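Local coordinates for protein alcohol dehydrogenase (Thermus thermophilus, PDB 2EIH) that binds zinc and probably acts as an NAD(P)-dependent oxidoreductase that interconverts alcohols and carbonyl compounds, at residues P23-G26 and V30-R33; G90-R95 and A292-L297; T153-V158 and K188-R193; V313-P318 and H326-E331. All coordinates share one frame; numbering follows the deposited sequence.

Interaction 1 of 4, residues P23-G26 and V30-R33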
loop_
_atom_site.group_PDB
_atom_site.type_symbol
_atom_site.label_atom_id
_atom_site.label_comp_id
_atom_site.label_asym_id
_atom_site.label_seq_id
_atom_site.Cartn_x
_atom_site.Cartn_y
_atom_site.Cartn_z
ATOM N N PRO A 23 -23.498 24.553 -28.603
ATOM C CA PRO A 23 -23.189 24.963 -27.229
ATOM C C PRO A 23 -22.043 25.969 -27.157
ATOM O O PRO A 23 -21.157 25.987 -28.013
ATOM C CB PRO A 23 -22.858 23.640 -26.539
ATOM C CG PRO A 23 -22.320 22.797 -27.666
ATOM C CD PRO A 23 -23.269 23.108 -28.785
ATOM N N GLU A 24 -22.072 26.812 -26.134
ATOM C CA GLU A 24 -21.040 27.819 -25.972
ATOM C C GLU A 24 -20.180 27.540 -24.739
ATOM O O GLU A 24 -20.690 27.329 -23.633
ATOM C CB GLU A 24 -21.685 29.205 -25.880
ATOM C CG GLU A 24 -20.955 30.279 -26.673
ATOM C CD GLU A 24 -20.805 29.915 -28.142
ATOM O OE1 GLU A 24 -21.817 29.554 -28.776
ATOM O OE2 GLU A 24 -19.682 30.012 -28.673
ATOM N N PRO A 25 -18.853 27.532 -24.919
ATOM C CA PRO A 25 -17.928 27.274 -23.817
ATOM C C PRO A 25 -17.870 28.358 -22.746
ATOM O O PRO A 25 -17.708 29.542 -23.046
ATOM C CB PRO A 25 -16.597 27.086 -24.534
ATOM C CG PRO A 25 -16.712 28.029 -25.677
ATOM C CD PRO A 25 -18.118 27.761 -26.176
ATOM N N GLY A 26 -17.995 27.926 -21.495
ATOM C CA GLY A 26 -17.936 28.846 -20.379
ATOM C C GLY A 26 -16.547 29.432 -20.192
ATOM O O GLY A 26 -15.746 29.461 -21.127
ATOM N N VAL A 30 -14.208 24.417 -22.999
ATOM C CA VAL A 30 -13.794 24.366 -24.391
ATOM C C VAL A 30 -14.794 23.563 -25.215
ATOM O O VAL A 30 -15.359 22.588 -24.733
ATOM C CB VAL A 30 -12.354 23.770 -24.510
ATOM C CG1 VAL A 30 -12.269 22.483 -23.713
ATOM C CG2 VAL A 30 -11.996 23.540 -25.970
ATOM N N ARG A 31 -15.033 24.010 -26.445
ATOM C CA ARG A 31 -15.953 23.326 -27.343
ATOM C C ARG A 31 -15.129 22.511 -28.316
ATOM O O ARG A 31 -14.226 23.028 -28.973
ATOM C CB ARG A 31 -16.819 24.320 -28.121
ATOM C CG ARG A 31 -17.744 23.668 -29.156
ATOM C CD ARG A 31 -18.725 24.668 -29.740
ATOM N NE ARG A 31 -18.105 25.599 -30.673
ATOM C CZ ARG A 31 -18.390 26.895 -30.723
ATOM N NH1 ARG A 31 -19.279 27.414 -29.886
ATOM N NH2 ARG A 31 -17.794 27.674 -31.612
ATOM N N VAL A 32 -15.448 21.232 -28.414
ATOM C CA VAL A 32 -14.718 20.357 -29.304
ATOM C C VAL A 32 -15.549 20.011 -30.531
ATOM O O VAL A 32 -16.745 19.749 -30.427
ATOM C CB VAL A 32 -14.336 19.058 -28.564
ATOM C CG1 VAL A 32 -13.640 18.102 -29.510
ATOM C CG2 VAL A 32 -13.446 19.389 -27.377
ATOM N N ARG A 33 -14.922 20.038 -31.701
ATOM C CA ARG A 33 -15.619 19.649 -32.913
ATOM C C ARG A 33 -15.275 18.164 -33.001
ATOM O O ARG A 33 -14.116 17.800 -33.228
ATOM C CB ARG A 33 -15.065 20.405 -34.108
ATOM C CG ARG A 33 -15.894 20.274 -35.365
ATOM C CD ARG A 33 -15.413 21.263 -36.405
ATOM N NE ARG A 33 -14.099 20.911 -36.946
ATOM C CZ ARG A 33 -13.900 19.898 -37.787
ATOM N NH1 ARG A 33 -14.932 19.147 -38.178
ATOM N NH2 ARG A 33 -12.686 19.638 -38.248
#
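Arg31 reaches from strand 29-38 to the loop residues Pro23, Glu24 and Pro25, and its side chain makes both polar bonds of the contact. At its root, CB lies 4.2 Å from Pro25 CD, so the proline ring packs beside the start of the chain. CG stands anti to the backbone N (chi1 176°), and the chain runs straight until it bends at chi3. CD passes 3.3 Å from Pro23 O, and the guanidinium turns beyond it. NH1 does the binding here. It donates to Pro23 O at 3.0 Å in a fairly straight bond (162° at the hydrogen), with that oxygen nearly in the guanidinium plane. It also forms a salt bridge to Glu24 OE2 at 2.9 Å. The carboxylate and guanidinium planes stand 83° apart, and NH1 meets OE2 from above the carboxylate plane, so the pair is not the flat, two-bonded kind. NH2 has its own salt bridge to Asp70 on strand 64-72, so two carboxylates share one cation and limit its rotation. A leucine in its place would probably leave both Glu24 and Asp70 without their positive mate and Pro23 O without this donor. Lower down, Pro25 CB rests 3.9 Å from Val30 N, where the chain has turned back. Because Arg31 also forms backbone bonds to Asp70 and Ala71, its side chain ties the loop to a strand that is itself hydrogen-bonded into the sheet. This is a surface salt-bridge and hydrogen-bond contact that fastens a loop to a strand of the GroES-like beta domain of the medium-chain dehydrogenase fold.

Interaction 2 of 4, residues G90-R95 and A292-L297. With ZN (zinc ion), chain C.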
loop_
_atom_site.group_PDB
_atom_site.type_symbol
_atom_site.label_atom_id
_atom_site.label_comp_id
_atom_site.label_asym_id
_atom_site.label_seq_id
_atom_site.Cartn_x
_atom_site.Cartn_y
_atom_site.Cartn_z
ATOM N N GLY A 90 -14.971 11.444 -17.422
ATOM C CA GLY A 90 -15.294 11.654 -16.017
ATOM C C GLY A 90 -15.577 13.086 -15.598
ATOM O O GLY A 90 -14.688 13.936 -15.628
ATOM N N LEU A 91 -16.817 13.350 -15.197
ATOM C CA LEU A 91 -17.210 14.685 -14.744
ATOM C C LEU A 91 -17.473 14.728 -13.237
ATOM O O LEU A 91 -18.268 13.953 -12.705
ATOM C CB LEU A 91 -18.459 15.160 -15.482
ATOM C CG LEU A 91 -18.270 15.574 -16.940
ATOM C CD1 LEU A 91 -17.721 14.401 -17.734
ATOM C CD2 LEU A 91 -19.604 16.024 -17.512
ATOM N N SER A 92 -16.801 15.650 -12.564
ATOM C CA SER A 92 -16.934 15.810 -11.126
ATOM C C SER A 92 -16.916 17.299 -10.795
ATOM O O SER A 92 -16.754 18.136 -11.690
ATOM C CB SER A 92 -15.779 15.097 -10.417
ATOM O OG SER A 92 -14.528 15.530 -10.939
ATOM N N CYS A 93 -17.066 17.638 -9.516
ATOM C CA CYS A 93 -17.078 19.049 -9.114
ATOM C C CYS A 93 -15.688 19.598 -8.825
ATOM O O CYS A 93 -15.496 20.813 -8.759
ATOM C CB CYS A 93 -17.980 19.251 -7.890
ATOM S SG CYS A 93 -17.358 18.524 -6.352
ATOM N N GLY A 94 -14.724 18.696 -8.652
ATOM C CA GLY A 94 -13.358 19.107 -8.379
ATOM C C GLY A 94 -13.165 20.002 -7.163
ATOM O O GLY A 94 -12.217 20.790 -7.111
ATOM N N ARG A 95 -14.057 19.882 -6.181
ATOM C CA ARG A 95 -13.959 20.690 -4.969
ATOM C C ARG A 95 -14.212 19.903 -3.684
ATOM O O ARG A 95 -13.888 20.374 -2.592
ATOM C CB ARG A 95 -14.927 21.870 -5.047
ATOM C CG ARG A 95 -14.734 22.728 -6.279
ATOM C CD ARG A 95 -15.214 24.143 -6.032
ATOM N NE ARG A 95 -16.582 24.170 -5.531
ATOM C CZ ARG A 95 -17.640 23.757 -6.221
ATOM N NH1 ARG A 95 -17.490 23.284 -7.451
ATOM N NH2 ARG A 95 -18.851 23.809 -5.682
ATOM N N ALA A 292 -12.575 5.071 -13.519
ATOM C CA ALA A 292 -11.296 5.226 -12.846
ATOM C C ALA A 292 -11.035 6.708 -12.660
ATOM O O ALA A 292 -11.837 7.545 -13.075
ATOM C CB ALA A 292 -10.180 4.607 -13.677
ATOM N N SER A 293 -9.913 7.029 -12.029
ATOM C CA SER A 293 -9.536 8.416 -11.800
ATOM C C SER A 293 -9.104 9.057 -13.119
ATOM O O SER A 293 -8.416 8.426 -13.923
ATOM C CB SER A 293 -8.387 8.481 -10.793
ATOM O OG SER A 293 -7.902 9.799 -10.688
ATOM N N LYS A 294 -9.508 10.303 -13.342
ATOM C CA LYS A 294 -9.140 11.006 -14.565
ATOM C C LYS A 294 -7.642 11.019 -14.824
ATOM O O LYS A 294 -7.203 11.026 -15.969
ATOM C CB LYS A 294 -9.636 12.449 -14.519
ATOM C CG LYS A 294 -11.097 12.626 -14.797
ATOM C CD LYS A 294 -11.397 14.090 -15.096
ATOM C CE LYS A 294 -11.663 14.885 -13.827
ATOM N NZ LYS A 294 -12.937 14.451 -13.184
ATOM N N SER A 295 -6.862 11.034 -13.754
ATOM C CA SER A 295 -5.408 11.074 -13.870
ATOM C C SER A 295 -4.849 9.867 -14.610
ATOM O O SER A 295 -3.801 9.953 -15.240
ATOM C CB SER A 295 -4.779 11.159 -12.473
ATOM O OG SER A 295 -5.156 10.037 -11.675
ATOM N N ARG A 296 -5.560 8.750 -14.537
ATOM C CA ARG A 296 -5.131 7.523 -15.190
ATOM C C ARG A 296 -5.105 7.601 -16.719
ATOM O O ARG A 296 -4.436 6.796 -17.359
ATOM C CB ARG A 296 -6.038 6.369 -14.773
ATOM C CG ARG A 296 -6.145 6.183 -13.272
ATOM C CD ARG A 296 -4.837 5.656 -12.709
ATOM N NE ARG A 296 -4.960 5.323 -11.293
ATOM C CZ ARG A 296 -4.756 6.180 -10.300
ATOM N NH1 ARG A 296 -4.898 5.773 -9.049
ATOM N NH2 ARG A 296 -4.389 7.429 -10.562
ATOM N N LEU A 297 -5.823 8.560 -17.303
ATOM C CA LEU A 297 -5.873 8.689 -18.758
ATOM C C LEU A 297 -4.541 9.131 -19.352
ATOM O O LEU A 297 -4.282 8.925 -20.536
ATOM C CB LEU A 297 -6.969 9.686 -19.181
ATOM C CG LEU A 297 -7.811 9.405 -20.452
ATOM C CD1 LEU A 297 -8.071 10.687 -21.216
ATOM C CD2 LEU A 297 -7.116 8.391 -21.349
HETATM ZN ZN ZN C . -16.348 16.264 -6.271
HETATM O O HOH W 1 -14.656 16.786 -14.201
#
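The flat peptide carbonyl of Gly90 takes Lys294 NZ over one face: the donor sits 59° out of the carbonyl plane, 3.1 Å from Gly90 O, and not on a lone pair. The other planar group, the Arg296 guanidinium, has Ser293 CB 4.1 Å above one face, while its NE is paired with Asp160. Lys294 CD lies 3.3 Å from Gly90 O; beyond it, bends at chi3 (-87°) and chi4 (-68°) fold CE and NZ onto the oxygens. NZ then donates to Ser92 OG at 3.0 Å and to a water at 3.1 Å, a water that also accepts from Ser92 N at 2.9 Å. Asp104 supplies a salt bridge, so four oxygens surround the ammonium. With an alanine in place of Lys294, Asp104 would probably be left without its charge mate and Gly90 O and Ser92 OG without this donor. Next along the chain, Cys93 SG binds the zinc ion at 2.5 Å, in a site formed with Cys96, Cys99 and Cys107 that resembles the structural zinc lobe of related dehydrogenases. One buried cation thus ties the 292-297 turn to the approach to that lobe, and the carboxylate of Asp104 is likely to favour the lysine's protonated form.

Interaction 3 of 4, residues T153-V158 and K188-R193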
loop_
_atom_site.group_PDB
_atom_site.type_symbol
_atom_site.label_atom_id
_atom_site.label_comp_id
_atom_site.label_asym_id
_atom_site.label_seq_id
_atom_site.Cartn_x
_atom_site.Cartn_y
_atom_site.Cartn_z
ATOM N N THR A 153 -11.517 1.963 -17.262
ATOM C CA THR A 153 -12.198 0.961 -16.462
ATOM C C THR A 153 -11.320 -0.272 -16.293
ATOM O O THR A 153 -11.225 -0.827 -15.204
ATOM C CB THR A 153 -13.529 0.563 -17.118
ATOM O OG1 THR A 153 -14.377 1.712 -17.186
ATOM C CG2 THR A 153 -14.216 -0.535 -16.327
ATOM N N ALA A 154 -10.674 -0.690 -17.374
ATOM C CA ALA A 154 -9.801 -1.851 -17.335
ATOM C C ALA A 154 -8.577 -1.567 -16.467
ATOM O O ALA A 154 -8.051 -2.460 -15.803
ATOM C CB ALA A 154 -9.359 -2.215 -18.746
ATOM N N TRP A 155 -8.124 -0.323 -16.475
ATOM C CA TRP A 155 -6.942 0.043 -15.712
ATOM C C TRP A 155 -7.174 0.004 -14.204
ATOM O O TRP A 155 -6.337 -0.513 -13.462
ATOM C CB TRP A 155 -6.453 1.423 -16.150
ATOM C CG TRP A 155 -5.209 1.863 -15.441
ATOM C CD1 TRP A 155 -5.105 2.278 -14.148
ATOM C CD2 TRP A 155 -3.894 1.956 -16.002
ATOM N NE1 TRP A 155 -3.812 2.638 -13.873
ATOM C CE2 TRP A 155 -3.046 2.457 -14.996
ATOM C CE3 TRP A 155 -3.354 1.685 -17.266
ATOM C CZ2 TRP A 155 -1.677 2.675 -15.200
ATOM C CZ3 TRP A 155 -2.001 1.901 -17.476
ATOM C CH2 TRP A 155 -1.175 2.404 -16.446
ATOM N N GLN A 156 -8.303 0.543 -13.751
ATOM C CA GLN A 156 -8.600 0.522 -12.325
ATOM C C GLN A 156 -8.728 -0.916 -11.855
ATOM O O GLN A 156 -8.262 -1.253 -10.774
ATOM C CB GLN A 156 -9.893 1.279 -11.996
ATOM C CG GLN A 156 -10.150 1.373 -10.487
ATOM C CD GLN A 156 -11.252 2.345 -10.098
ATOM O OE1 GLN A 156 -12.388 1.941 -9.861
ATOM N NE2 GLN A 156 -10.921 3.635 -10.043
ATOM N N MET A 157 -9.348 -1.764 -12.671
ATOM C CA MET A 157 -9.522 -3.163 -12.307
ATOM C C MET A 157 -8.186 -3.910 -12.231
ATOM O O MET A 157 -7.890 -4.561 -11.227
ATOM C CB MET A 157 -10.455 -3.867 -13.300
ATOM C CG MET A 157 -11.887 -3.353 -13.278
ATOM S SD MET A 157 -12.970 -4.311 -14.393
ATOM C CE MET A 157 -12.461 -3.665 -15.899
ATOM N N VAL A 158 -7.373 -3.793 -13.279
ATOM C CA VAL A 158 -6.071 -4.462 -13.356
ATOM C C VAL A 158 -5.012 -3.874 -12.417
ATOM O O VAL A 158 -4.462 -4.571 -11.567
ATOM C CB VAL A 158 -5.546 -4.415 -14.823
ATOM C CG1 VAL A 158 -4.157 -5.037 -14.925
ATOM C CG2 VAL A 158 -6.522 -5.154 -15.734
ATOM N N LYS A 188 -0.953 -7.702 -19.517
ATOM C CA LYS A 188 0.361 -8.083 -20.019
ATOM C C LYS A 188 1.382 -6.979 -19.740
ATOM O O LYS A 188 2.530 -7.255 -19.385
ATOM C CB LYS A 188 0.298 -8.356 -21.520
ATOM C CG LYS A 188 -0.462 -9.627 -21.884
ATOM C CD LYS A 188 0.244 -10.869 -21.366
ATOM C CE LYS A 188 1.674 -10.935 -21.883
ATOM N NZ LYS A 188 2.351 -12.174 -21.420
ATOM N N LEU A 189 0.952 -5.732 -19.906
ATOM C CA LEU A 189 1.813 -4.585 -19.670
ATOM C C LEU A 189 2.382 -4.660 -18.246
ATOM O O LEU A 189 3.508 -4.222 -18.016
ATOM C CB LEU A 189 1.020 -3.292 -19.835
ATOM C CG LEU A 189 1.725 -1.991 -20.263
ATOM C CD1 LEU A 189 0.945 -0.814 -19.670
ATOM C CD2 LEU A 189 3.172 -1.926 -19.792
ATOM N N PHE A 190 1.612 -5.211 -17.302
ATOM C CA PHE A 190 2.073 -5.337 -15.931
ATOM C C PHE A 190 2.738 -6.670 -15.584
ATOM O O PHE A 190 2.833 -7.030 -14.411
ATOM C CB PHE A 190 0.925 -5.039 -14.958
ATOM C CG PHE A 190 0.694 -3.574 -14.747
ATOM C CD1 PHE A 190 1.145 -2.936 -13.591
ATOM C CD2 PHE A 190 0.098 -2.814 -15.748
ATOM C CE1 PHE A 190 1.005 -1.550 -13.446
ATOM C CE2 PHE A 190 -0.048 -1.433 -15.616
ATOM C CZ PHE A 190 0.408 -0.793 -14.463
ATOM N N GLY A 191 3.178 -7.397 -16.612
ATOM C CA GLY A 191 3.886 -8.648 -16.407
ATOM C C GLY A 191 3.138 -9.922 -16.091
ATOM O O GLY A 191 3.736 -10.880 -15.608
ATOM N N ALA A 192 1.840 -9.952 -16.355
ATOM C CA ALA A 192 1.059 -11.151 -16.066
ATOM C C ALA A 192 1.042 -12.139 -17.227
ATOM O O ALA A 192 1.486 -11.841 -18.339
ATOM C CB ALA A 192 -0.367 -10.771 -15.715
ATOM N N ARG A 193 0.538 -13.332 -16.938
ATOM C CA ARG A 193 0.385 -14.377 -17.935
ATOM C C ARG A 193 -1.124 -14.399 -18.095
ATOM O O ARG A 193 -1.847 -14.816 -17.184
ATOM C CB ARG A 193 0.867 -15.713 -17.390
ATOM C CG ARG A 193 1.385 -16.662 -18.447
ATOM C CD ARG A 193 2.131 -17.792 -17.779
ATOM N NE ARG A 193 1.198 -18.657 -17.073
ATOM C CZ ARG A 193 0.579 -19.684 -17.643
ATOM N NH1 ARG A 193 0.816 -19.967 -18.921
ATOM N NH2 ARG A 193 -0.297 -20.405 -16.951
#
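Trp155 and Phe190 meet in a T-shaped (edge-to-face) pair, with the edge of the phenylalanine directed at the face of the indole. The evidence is an interplanar angle of 86° and a distance of 5.6 Å between the centroid of the six-membered ring of Trp155 and that of Phe190. Phe190 CZ and CE2 form the approaching edge, each 4.1 Å from Trp155 CH2; CZ is equally close to CZ2, so the contact falls on the far end of the indole's benzene ring. Trp155 gets there with CG anti to the backbone N (chi1 -178°), which sends the indole outward from helix 148-161 to reach Phe190. Phe190 comes from just after helix 180-189, with CG anti to its carbonyl carbon (chi1 -81°). Its place is set by the helix end: Gly191, with positive phi, is the C-prime residue of a Schellman motif, in which Gly191 N bonds to Lys188 O at 2.9 Å and Ala192 N to the carbonyl just before Lys188. Lys188 curls over the same turn and gives NZ to Ala192 O at 3.2 Å, in the carbonyl plane, while also holding a salt bridge to Asp213. Around the rings, Ile186 packs on Trp155 from helix 180-189, Phe303 touches it from helix 297-306, and Pro166 of a third subunit lies against Phe190, so the pair also borders a subunit interface. Helix 180-189 connects the adjacent parallel strands 169-172 and 193-198. The T-shaped pair therefore joins helix 148-161 to the end of the first beta-alpha-beta crossover of the Rossmann-type nucleotide-binding fold.

Interaction 4 of 4, residues V313-P318 and H326-E331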
loop_
_atom_site.group_PDB
_atom_site.type_symbol
_atom_site.label_atom_id
_atom_site.label_comp_id
_atom_site.label_asym_id
_atom_site.label_seq_id
_atom_site.Cartn_x
_atom_site.Cartn_y
_atom_site.Cartn_z
ATOM N N VAL A 313 -10.929 -1.220 -32.870
ATOM C CA VAL A 313 -12.149 -0.735 -33.509
ATOM C C VAL A 313 -12.814 -1.885 -34.262
ATOM O O VAL A 313 -12.289 -2.360 -35.265
ATOM C CB VAL A 313 -11.838 0.400 -34.513
ATOM C CG1 VAL A 313 -13.130 0.883 -35.160
ATOM C CG2 VAL A 313 -11.139 1.552 -33.796
ATOM N N GLY A 314 -13.965 -2.325 -33.765
ATOM C CA GLY A 314 -14.681 -3.412 -34.399
ATOM C C GLY A 314 -15.480 -3.011 -35.626
ATOM O O GLY A 314 -15.449 -3.724 -36.626
ATOM N N GLN A 315 -16.208 -1.895 -35.557
ATOM C CA GLN A 315 -16.999 -1.422 -36.693
ATOM C C GLN A 315 -17.184 0.103 -36.627
ATOM O O GLN A 315 -17.206 0.690 -35.542
ATOM C CB GLN A 315 -18.367 -2.132 -36.706
ATOM C CG GLN A 315 -19.210 -1.931 -37.987
ATOM C CD GLN A 315 -20.338 -2.978 -38.137
ATOM O OE1 GLN A 315 -21.262 -2.822 -38.947
ATOM N NE2 GLN A 315 -20.248 -4.053 -37.361
ATOM N N VAL A 316 -17.276 0.742 -37.790
ATOM C CA VAL A 316 -17.497 2.180 -37.852
ATOM C C VAL A 316 -18.836 2.425 -38.543
ATOM O O VAL A 316 -19.186 1.727 -39.489
ATOM C CB VAL A 316 -16.358 2.930 -38.629
ATOM C CG1 VAL A 316 -15.047 2.845 -37.868
ATOM C CG2 VAL A 316 -16.201 2.355 -40.049
ATOM N N LEU A 317 -19.589 3.403 -38.058
ATOM C CA LEU A 317 -20.885 3.723 -38.638
ATOM C C LEU A 317 -21.034 5.235 -38.707
ATOM O O LEU A 317 -20.445 5.968 -37.913
ATOM C CB LEU A 317 -22.043 3.180 -37.771
ATOM C CG LEU A 317 -22.441 1.702 -37.668
ATOM C CD1 LEU A 317 -22.841 1.162 -39.043
ATOM C CD2 LEU A 317 -21.289 0.903 -37.106
ATOM N N PRO A 318 -21.801 5.729 -39.685
ATOM C CA PRO A 318 -21.973 7.178 -39.746
ATOM C C PRO A 318 -22.827 7.602 -38.546
ATOM O O PRO A 318 -23.649 6.827 -38.060
ATOM C CB PRO A 318 -22.689 7.388 -41.084
ATOM C CG PRO A 318 -23.394 6.075 -41.300
ATOM C CD PRO A 318 -22.355 5.082 -40.885
ATOM N N HIS A 326 -26.463 0.756 -31.893
ATOM C CA HIS A 326 -26.881 0.223 -30.598
ATOM C C HIS A 326 -27.311 -1.231 -30.719
ATOM O O HIS A 326 -27.256 -1.980 -29.746
ATOM C CB HIS A 326 -28.031 1.037 -29.998
ATOM C CG HIS A 326 -27.578 2.213 -29.178
ATOM N ND1 HIS A 326 -28.222 2.583 -28.012
ATOM C CD2 HIS A 326 -26.595 3.105 -29.371
ATOM C CE1 HIS A 326 -27.641 3.664 -27.528
ATOM N NE2 HIS A 326 -26.650 4.010 -28.325
ATOM N N ARG A 327 -27.747 -1.626 -31.912
ATOM C CA ARG A 327 -28.160 -3.006 -32.137
ATOM C C ARG A 327 -26.912 -3.888 -32.087
ATOM O O ARG A 327 -26.851 -4.868 -31.341
ATOM C CB ARG A 327 -28.844 -3.131 -33.498
ATOM C CG ARG A 327 -29.291 -4.534 -33.831
ATOM C CD ARG A 327 -29.894 -4.612 -35.218
ATOM N NE ARG A 327 -29.274 -5.699 -35.963
ATOM C CZ ARG A 327 -28.072 -5.626 -36.523
ATOM N NH1 ARG A 327 -27.365 -4.509 -36.434
ATOM N NH2 ARG A 327 -27.566 -6.677 -37.154
ATOM N N LEU A 328 -25.912 -3.517 -32.882
ATOM C CA LEU A 328 -24.649 -4.240 -32.935
ATOM C C LEU A 328 -24.041 -4.461 -31.564
ATOM O O LEU A 328 -23.474 -5.515 -31.282
ATOM C CB LEU A 328 -23.635 -3.475 -33.776
ATOM C CG LEU A 328 -23.773 -3.540 -35.285
ATOM C CD1 LEU A 328 -22.806 -2.560 -35.908
ATOM C CD2 LEU A 328 -23.497 -4.955 -35.761
ATOM N N LEU A 329 -24.146 -3.448 -30.718
ATOM C CA LEU A 329 -23.581 -3.514 -29.381
ATOM C C LEU A 329 -24.399 -4.369 -28.432
ATOM O O LEU A 329 -23.848 -5.106 -27.620
ATOM C CB LEU A 329 -23.444 -2.106 -28.809
ATOM C CG LEU A 329 -22.684 -2.034 -27.490
ATOM C CD1 LEU A 329 -21.291 -2.634 -27.652
ATOM C CD2 LEU A 329 -22.596 -0.581 -27.058
ATOM N N GLU A 330 -25.716 -4.269 -28.536
ATOM C CA GLU A 330 -26.587 -5.042 -27.670
ATOM C C GLU A 330 -26.472 -6.543 -27.873
ATOM O O GLU A 330 -26.699 -7.315 -26.938
ATOM C CB GLU A 330 -28.039 -4.613 -27.857
ATOM C CG GLU A 330 -28.349 -3.259 -27.252
ATOM C CD GLU A 330 -29.835 -3.003 -27.172
ATOM O OE1 GLU A 330 -30.494 -2.969 -28.236
ATOM O OE2 GLU A 330 -30.343 -2.842 -26.041
ATOM N N GLU A 331 -26.119 -6.959 -29.086
ATOM C CA GLU A 331 -25.987 -8.381 -29.386
ATOM C C GLU A 331 -24.586 -8.951 -29.116
ATOM O O GLU A 331 -24.326 -10.124 -29.391
ATOM C CB GLU A 331 -26.390 -8.649 -30.843
ATOM C CG GLU A 331 -25.375 -8.209 -31.893
ATOM C CD GLU A 331 -25.877 -8.407 -33.332
ATOM O OE1 GLU A 331 -25.041 -8.439 -34.266
ATOM O OE2 GLU A 331 -27.109 -8.517 -33.529
#
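Gln315 and Leu328 are brought together by their first torsions: Gln315 holds CG anti to the backbone N (chi1 -169°) and runs extended to its amide, while Leu328 places CG anti to its carbonyl carbon (chi1 -77°), sending its methyls out from the helix. The setting is a beta-alpha-beta unit, in which strand 313-318 leads through helix 322-330 to the parallel strand 337-341; Gln315 and Leu317 both bond through the backbone to Val339 of that second strand. Within 326-331, Leu328 is the residue that touches the strand. The two side chains cross at about a right angle, and Leu328 CD1 lies over a face of the Gln315 amide. Near-equal separations support this: 3.4 Å from CD1 to both Gln315 CD and OE1, and 3.3 Å from CD1 to NE2. The other methyl, CD2, comes no nearer than 3.7 Å to Gln315 NE2. The contact is therefore van der Waals packing of a methyl on a flat polar group; Val334 also touches Gln315, and Arg333 touches Leu328. Alternation along the strand places Leu317 on the same side as Gln315, and its CD2 touches Leu328 CD1 at 4.0 Å.

Overall arrangement
From the N terminus, interaction 1 closes a short loop first, where 23-26 meets the side chain of Arg31 on strand 29-38. Interaction 2 then opens at the end of strand 84-91 and closes about 200 residues later at 292-297. Interaction 3 falls within that long loop, and interaction 4 follows after it, so nothing crosses. Interactions 1, 2 and 4 all reach the same mixed sheet, although their nearest atoms remain about 11 Å or more apart. Interactions 2 and 3 touch, Arg296 CD lying 3.4 Å from Trp155 NE1. Interactions 2 and 3 together link the zinc-bearing lobe, through 292-297, to the helices of the nucleotide-binding fold, while interaction 4 packs the C-terminal beta-alpha-beta unit.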